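PDB 1VKO: inositol-3-phosphate synthase from Caenorhabditis elegans, which belongs to the myo-inositol-1-phosphate synthase family, forms tetramers and binds nicotinamide-adenine-dinucleotide through a Rossmann-type domain. Local coordinates for residues A[123-128]-A[137-142]; A[203-208]-A[364-369]. All blocks are in the same frame, centred on the assembly; numbering follows the deposited sequence.

Contact 1 (A[123-128]-A[137-142]); sequences TATVHL and QIFVPF
Ala124 O accepts a hydrogen bond from the backbone N of Phe142 at 2.9 Å, and so closes the open end of an antiparallel beta hairpin built from strands 125-131 and 136-141. Thr125 follows as a non-hydrogen-bonded partner of Pro141; its hydroxyl goes to Ser387 O of the second subunit. Val126 and Val140 make the hydrogen-bonded pair. Val126 N lies 2.7 Å from Val140 O. In return, Val140 N lies 2.9 Å from Val126 O. From the same residue Val126 CG2 reaches Phe142 CD1, while helix 498-513 packs on both side chains. His127 turns to the other face, where its ring forms an offset stack with Phe139: the planes differ by only 9°. With CG anti to the backbone N (chi1 -166°), the imidazole runs along strand 136-141, toward Gln137. There His127 NE2 donates in its own ring plane to Gln137 OE1 at 2.9 Å, yet meets that oxygen from above the amide plane; Gln522 takes the Gln137 NE2 end. Leu128 N bonds to Ile138 O, and its side chain crosses that of Val140 at about a right angle, Leu128 CD2 lying a tight 3.4 Å from Val140 CG2.

Contact 2 (A[203-208]-A[364-369]); sequences IASNQG and LSEARQ
Ser205 and Glu366 supply the hydrogen bonds of this loop-to-helix contact, and both end on one carboxylate. The backbone N of Ser205 donates to Glu366 OE1 at 3.0 Å and approaches from above the carboxylate plane, 46° out of it. The hydroxyl works differently: Ser205 OG donates to Glu366 OE2 at 3.1 Å, and that oxygen accepts through its syn lone pair, on the side of the other carboxylate oxygen. One residue thus grips both carboxylate oxygens, which should restrict rotation of the group. Glu366, at the N-cap position of helix 367-378, gets there by a chain extended beyond CG. The bonds would probably favour the ionised carboxylate.

Close approach between carbon and polar atoms is the second kind of contact. Ala204 CB sits 3.9 Å from Glu366 CD and 3.5 Å from Gln369 OE1, so one methyl group touches both long side chains. Gln369, bent at chi2 (82°), brings its amide against the peptide joining Ile203 to Ala204, with Gln369 NE2 3.2 Å from Ile203 C. The side chain of Ile203 itself lies about 4 Å from the bound nicotinamide-adenine-dinucleotide. The angle is too poor for Ala204 N to bond Gln369 OE1; that N-H is taken by Asn363 OD1. Asn206 and Glu366 run past each other in opposite directions, their amide and carboxylate planes 81° apart, and Asn206 ND2 bonds instead to Lys362 O.

Within the loop, a bond from Gln207 N to Ala204 O supports the short 3-10 turn at 205-207. The loop, between helices 178-188 and 220-238, packs against the junction where helix 359-363 gives way to helix 367-378.

From the N terminus, the chain runs through the long antiparallel strands 38-53 and 56-71, then strand 77-82 of the parallel sheet, before reaching contact 1, a local closure with eight residues between 123-128 and 137-142. Contact 2 opens only after that hairpin is complete, so the two are in series and neither nest nor cross. Its loop is far longer: 155 residues separate 203-208 from 364-369, including parallel strands 242-247, 295-298 and 320-321. Contact 1 pairs the two strands of the hairpin, which lies against helix 498-513 and the second subunit; contact 2 ties the loop near the dinucleotide to helix 367-378. Their centres are 43 Å apart, on opposite sides of the chain's centre.

Contact 1 (A[123-128]-A[137-142])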
loop_
_atom_site.group_PDB
_atom_site.type_symbol
_atom_site.label_atom_id
_atom_site.label_comp_id
_atom_site.label_asym_id
_atom_site.label_seq_id
_atom_site.Cartn_x
_atom_site.Cartn_y
_atom_site.Cartn_z
ATOM N N THR A 123 7.568 -25.899 -14.341
ATOM C CA THR A 123 7.623 -24.633 -15.098
ATOM C C THR A 123 8.867 -23.734 -14.969
ATOM O O THR A 123 9.020 -22.802 -15.767
ATOM C CB THR A 123 6.289 -23.774 -14.948
ATOM O OG1 THR A 123 6.309 -23.012 -13.743
ATOM C CG2 THR A 123 5.080 -24.652 -14.753
ATOM N N ALA A 124 9.760 -23.978 -14.011
ATOM C CA ALA A 124 11.042 -23.250 -14.038
ATOM C C ALA A 124 11.856 -23.618 -15.281
ATOM O O ALA A 124 11.788 -24.757 -15.776
ATOM C CB ALA A 124 11.861 -23.499 -12.765
ATOM N N THR A 125 12.573 -22.643 -15.834
ATOM C CA THR A 125 13.585 -22.978 -16.833
ATOM C C THR A 125 14.968 -22.675 -16.264
ATOM O O THR A 125 15.115 -21.943 -15.269
ATOM C CB THR A 125 13.394 -22.250 -18.150
ATOM O OG1 THR A 125 13.399 -20.848 -17.897
ATOM C CG2 THR A 125 12.010 -22.574 -18.814
ATOM N N VAL A 126 15.970 -23.274 -16.901
ATOM C CA VAL A 126 17.330 -23.299 -16.391
ATOM C C VAL A 126 18.264 -22.780 -17.484
ATOM O O VAL A 126 18.042 -23.023 -18.662
ATOM C CB VAL A 126 17.703 -24.746 -15.955
ATOM C CG1 VAL A 126 18.985 -24.776 -15.185
ATOM C CG2 VAL A 126 16.572 -25.350 -15.110
ATOM N N HIS A 127 19.301 -22.065 -17.087
ATOM C CA HIS A 127 20.221 -21.461 -18.021
ATOM C C HIS A 127 21.442 -22.381 -18.185
ATOM O O HIS A 127 22.227 -22.532 -17.245
ATOM C CB HIS A 127 20.623 -20.096 -17.479
ATOM C CG HIS A 127 21.305 -19.215 -18.470
ATOM N ND1 HIS A 127 22.172 -18.211 -18.089
ATOM C CD2 HIS A 127 21.267 -19.187 -19.821
ATOM C CE1 HIS A 127 22.633 -17.598 -19.166
ATOM N NE2 HIS A 127 22.098 -18.171 -20.229
ATOM N N LEU A 128 21.573 -23.007 -19.371
ATOM C CA LEU A 128 22.760 -23.807 -19.746
ATOM C C LEU A 128 23.876 -22.994 -20.411
ATOM O O LEU A 128 25.024 -23.466 -20.484
ATOM C CB LEU A 128 22.392 -24.935 -20.693
ATOM C CG LEU A 128 21.302 -25.975 -20.437
ATOM C CD1 LEU A 128 21.050 -26.212 -18.942
ATOM C CD2 LEU A 128 20.058 -25.488 -21.107
ATOM N N GLN A 137 20.572 -16.904 -25.674
ATOM C CA GLN A 137 20.624 -17.567 -24.364
ATOM C C GLN A 137 19.754 -18.846 -24.386
ATOM O O GLN A 137 18.618 -18.845 -24.871
ATOM C CB GLN A 137 20.154 -16.613 -23.270
ATOM C CG GLN A 137 21.002 -15.344 -23.067
ATOM C CD GLN A 137 22.314 -15.619 -22.373
ATOM O OE1 GLN A 137 22.936 -16.657 -22.595
ATOM N NE2 GLN A 137 22.753 -14.686 -21.530
ATOM N N ILE A 138 20.323 -19.942 -23.892
ATOM C CA ILE A 138 19.671 -21.248 -23.897
ATOM C C ILE A 138 19.047 -21.532 -22.541
ATOM O O ILE A 138 19.748 -21.727 -21.548
ATOM C CB ILE A 138 20.676 -22.397 -24.281
ATOM C CG1 ILE A 138 21.211 -22.215 -25.710
ATOM C CG2 ILE A 138 20.023 -23.758 -24.122
ATOM C CD1 ILE A 138 20.141 -22.329 -26.836
ATOM N N PHE A 139 17.719 -21.580 -22.529
ATOM C CA PHE A 139 16.978 -21.880 -21.327
ATOM C C PHE A 139 16.135 -23.126 -21.553
ATOM O O PHE A 139 15.349 -23.192 -22.494
ATOM C CB PHE A 139 16.094 -20.685 -20.974
ATOM C CG PHE A 139 16.833 -19.568 -20.268
ATOM C CD1 PHE A 139 16.924 -19.540 -18.868
ATOM C CD2 PHE A 139 17.415 -18.530 -20.993
ATOM C CE1 PHE A 139 17.597 -18.510 -18.208
ATOM C CE2 PHE A 139 18.094 -17.488 -20.335
ATOM C CZ PHE A 139 18.190 -17.496 -18.950
ATOM N N VAL A 140 16.315 -24.141 -20.720
ATOM C CA VAL A 140 15.506 -25.336 -20.876
ATOM C C VAL A 140 14.630 -25.551 -19.657
ATOM O O VAL A 140 14.986 -25.114 -18.542
ATOM C CB VAL A 140 16.345 -26.608 -21.120
ATOM C CG1 VAL A 140 17.114 -26.499 -22.447
ATOM C CG2 VAL A 140 17.239 -26.913 -19.907
ATOM N N PRO A 141 13.482 -26.190 -19.874
ATOM C CA PRO A 141 12.632 -26.586 -18.773
ATOM C C PRO A 141 13.443 -27.440 -17.795
ATOM O O PRO A 141 14.215 -28.321 -18.205
ATOM C CB PRO A 141 11.528 -27.416 -19.455
ATOM C CG PRO A 141 11.484 -26.880 -20.872
ATOM C CD PRO A 141 12.918 -26.572 -21.189
ATOM N N PHE A 142 13.279 -27.163 -16.512
ATOM C CA PHE A 142 13.793 -28.014 -15.489
ATOM C C PHE A 142 13.534 -29.508 -15.773
ATOM O O PHE A 142 14.409 -30.356 -15.525
ATOM C CB PHE A 142 13.145 -27.618 -14.173
ATOM C CG PHE A 142 13.781 -28.244 -12.983
ATOM C CD1 PHE A 142 14.869 -27.634 -12.373
ATOM C CD2 PHE A 142 13.298 -29.451 -12.471
ATOM C CE1 PHE A 142 15.480 -28.231 -11.274
ATOM C CE2 PHE A 142 13.888 -30.049 -11.373
ATOM C CZ PHE A 142 14.988 -29.441 -10.775
#

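Contact 2 (A[203-208]-A[364-369])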
loop_
_atom_site.group_PDB
_atom_site.type_symbol
_atom_site.label_atom_id
_atom_site.label_comp_id
_atom_site.label_asym_id
_atom_site.label_seq_id
_atom_site.Cartn_x
_atom_site.Cartn_y
_atom_site.Cartn_z
ATOM N N ILE A 203 -3.706 -30.202 18.472
ATOM C CA ILE A 203 -4.132 -29.101 17.547
ATOM C C ILE A 203 -5.082 -28.112 18.213
ATOM O O ILE A 203 -5.376 -28.282 19.407
ATOM C CB ILE A 203 -4.773 -29.647 16.241
ATOM C CG1 ILE A 203 -6.147 -30.232 16.505
ATOM C CG2 ILE A 203 -3.895 -30.710 15.582
ATOM C CD1 ILE A 203 -6.600 -31.197 15.424
ATOM N N ALA A 204 -5.555 -27.082 17.476
ATOM C CA ALA A 204 -6.529 -26.104 18.016
ATOM C C ALA A 204 -7.815 -26.789 18.483
ATOM O O ALA A 204 -8.514 -27.441 17.697
ATOM C CB ALA A 204 -6.863 -25.051 16.992
ATOM N N SER A 205 -8.133 -26.630 19.764
ATOM C CA SER A 205 -9.353 -27.237 20.328
ATOM C C SER A 205 -10.634 -26.968 19.488
ATOM O O SER A 205 -11.657 -27.666 19.639
ATOM C CB SER A 205 -9.515 -26.871 21.826
ATOM O OG SER A 205 -10.109 -25.604 22.013
ATOM N N ASN A 206 -10.557 -26.002 18.572
ATOM C CA ASN A 206 -11.706 -25.674 17.723
ATOM C C ASN A 206 -12.019 -26.694 16.579
ATOM O O ASN A 206 -12.998 -26.540 15.825
ATOM C CB ASN A 206 -11.750 -24.153 17.308
ATOM C CG ASN A 206 -10.579 -23.718 16.408
ATOM O OD1 ASN A 206 -10.255 -24.398 15.418
ATOM N ND2 ASN A 206 -9.961 -22.550 16.733
ATOM N N GLN A 207 -11.217 -27.759 16.527
ATOM C CA GLN A 207 -11.317 -28.786 15.492
ATOM C C GLN A 207 -12.136 -30.018 15.896
ATOM O O GLN A 207 -12.216 -30.960 15.118
ATOM C CB GLN A 207 -9.908 -29.247 15.033
ATOM C CG GLN A 207 -8.983 -28.111 14.549
ATOM C CD GLN A 207 -9.417 -27.550 13.207
ATOM O OE1 GLN A 207 -9.714 -28.315 12.258
ATOM N NE2 GLN A 207 -9.467 -26.219 13.117
ATOM N N GLY A 208 -12.741 -29.991 17.090
ATOM C CA GLY A 208 -13.448 -31.144 17.684
ATOM C C GLY A 208 -14.652 -31.589 16.879
ATOM O O GLY A 208 -14.757 -32.759 16.515
ATOM N N LEU A 364 -4.866 -21.715 13.468
ATOM C CA LEU A 364 -3.838 -20.802 13.973
ATOM C C LEU A 364 -4.418 -19.642 14.801
ATOM O O LEU A 364 -3.669 -18.717 15.147
ATOM C CB LEU A 364 -2.963 -20.284 12.812
ATOM C CG LEU A 364 -2.446 -21.371 11.851
ATOM C CD1 LEU A 364 -2.149 -20.788 10.459
ATOM C CD2 LEU A 364 -1.226 -22.112 12.437
ATOM N N SER A 365 -5.732 -19.700 15.105
ATOM C CA SER A 365 -6.400 -18.807 16.097
ATOM C C SER A 365 -5.798 -19.087 17.453
ATOM O O SER A 365 -5.708 -18.185 18.289
ATOM C CB SER A 365 -7.910 -19.096 16.263
ATOM O OG SER A 365 -8.701 -18.716 15.156
ATOM N N GLU A 366 -5.430 -20.359 17.681
ATOM C CA GLU A 366 -4.978 -20.804 19.016
ATOM C C GLU A 366 -3.456 -20.713 19.207
ATOM O O GLU A 366 -2.689 -20.861 18.241
ATOM C CB GLU A 366 -5.590 -22.156 19.408
ATOM C CG GLU A 366 -7.094 -22.057 19.621
ATOM C CD GLU A 366 -7.713 -23.268 20.310
ATOM O OE1 GLU A 366 -6.984 -24.104 20.894
ATOM O OE2 GLU A 366 -8.955 -23.388 20.253
ATOM N N ALA A 367 -3.042 -20.419 20.449
ATOM C CA ALA A 367 -1.696 -19.879 20.712
ATOM C C ALA A 367 -0.531 -20.843 20.410
ATOM O O ALA A 367 0.400 -20.467 19.694
ATOM C CB ALA A 367 -1.591 -19.250 22.139
ATOM N N ARG A 368 -0.601 -22.067 20.935
ATOM C CA ARG A 368 0.432 -23.117 20.728
ATOM C C ARG A 368 0.664 -23.516 19.257
ATOM O O ARG A 368 1.774 -23.932 18.879
ATOM C CB ARG A 368 0.119 -24.362 21.580
ATOM N N GLN A 369 -0.392 -23.376 18.447
ATOM C CA GLN A 369 -0.355 -23.626 16.990
ATOM C C GLN A 369 0.262 -22.430 16.251
ATOM O O GLN A 369 1.150 -22.611 15.397
ATOM C CB GLN A 369 -1.767 -23.930 16.451
ATOM C CG GLN A 369 -2.262 -25.392 16.662
ATOM C CD GLN A 369 -2.818 -25.649 18.046
ATOM O OE1 GLN A 369 -3.710 -24.920 18.517
ATOM N NE2 GLN A 369 -2.310 -26.690 18.706
#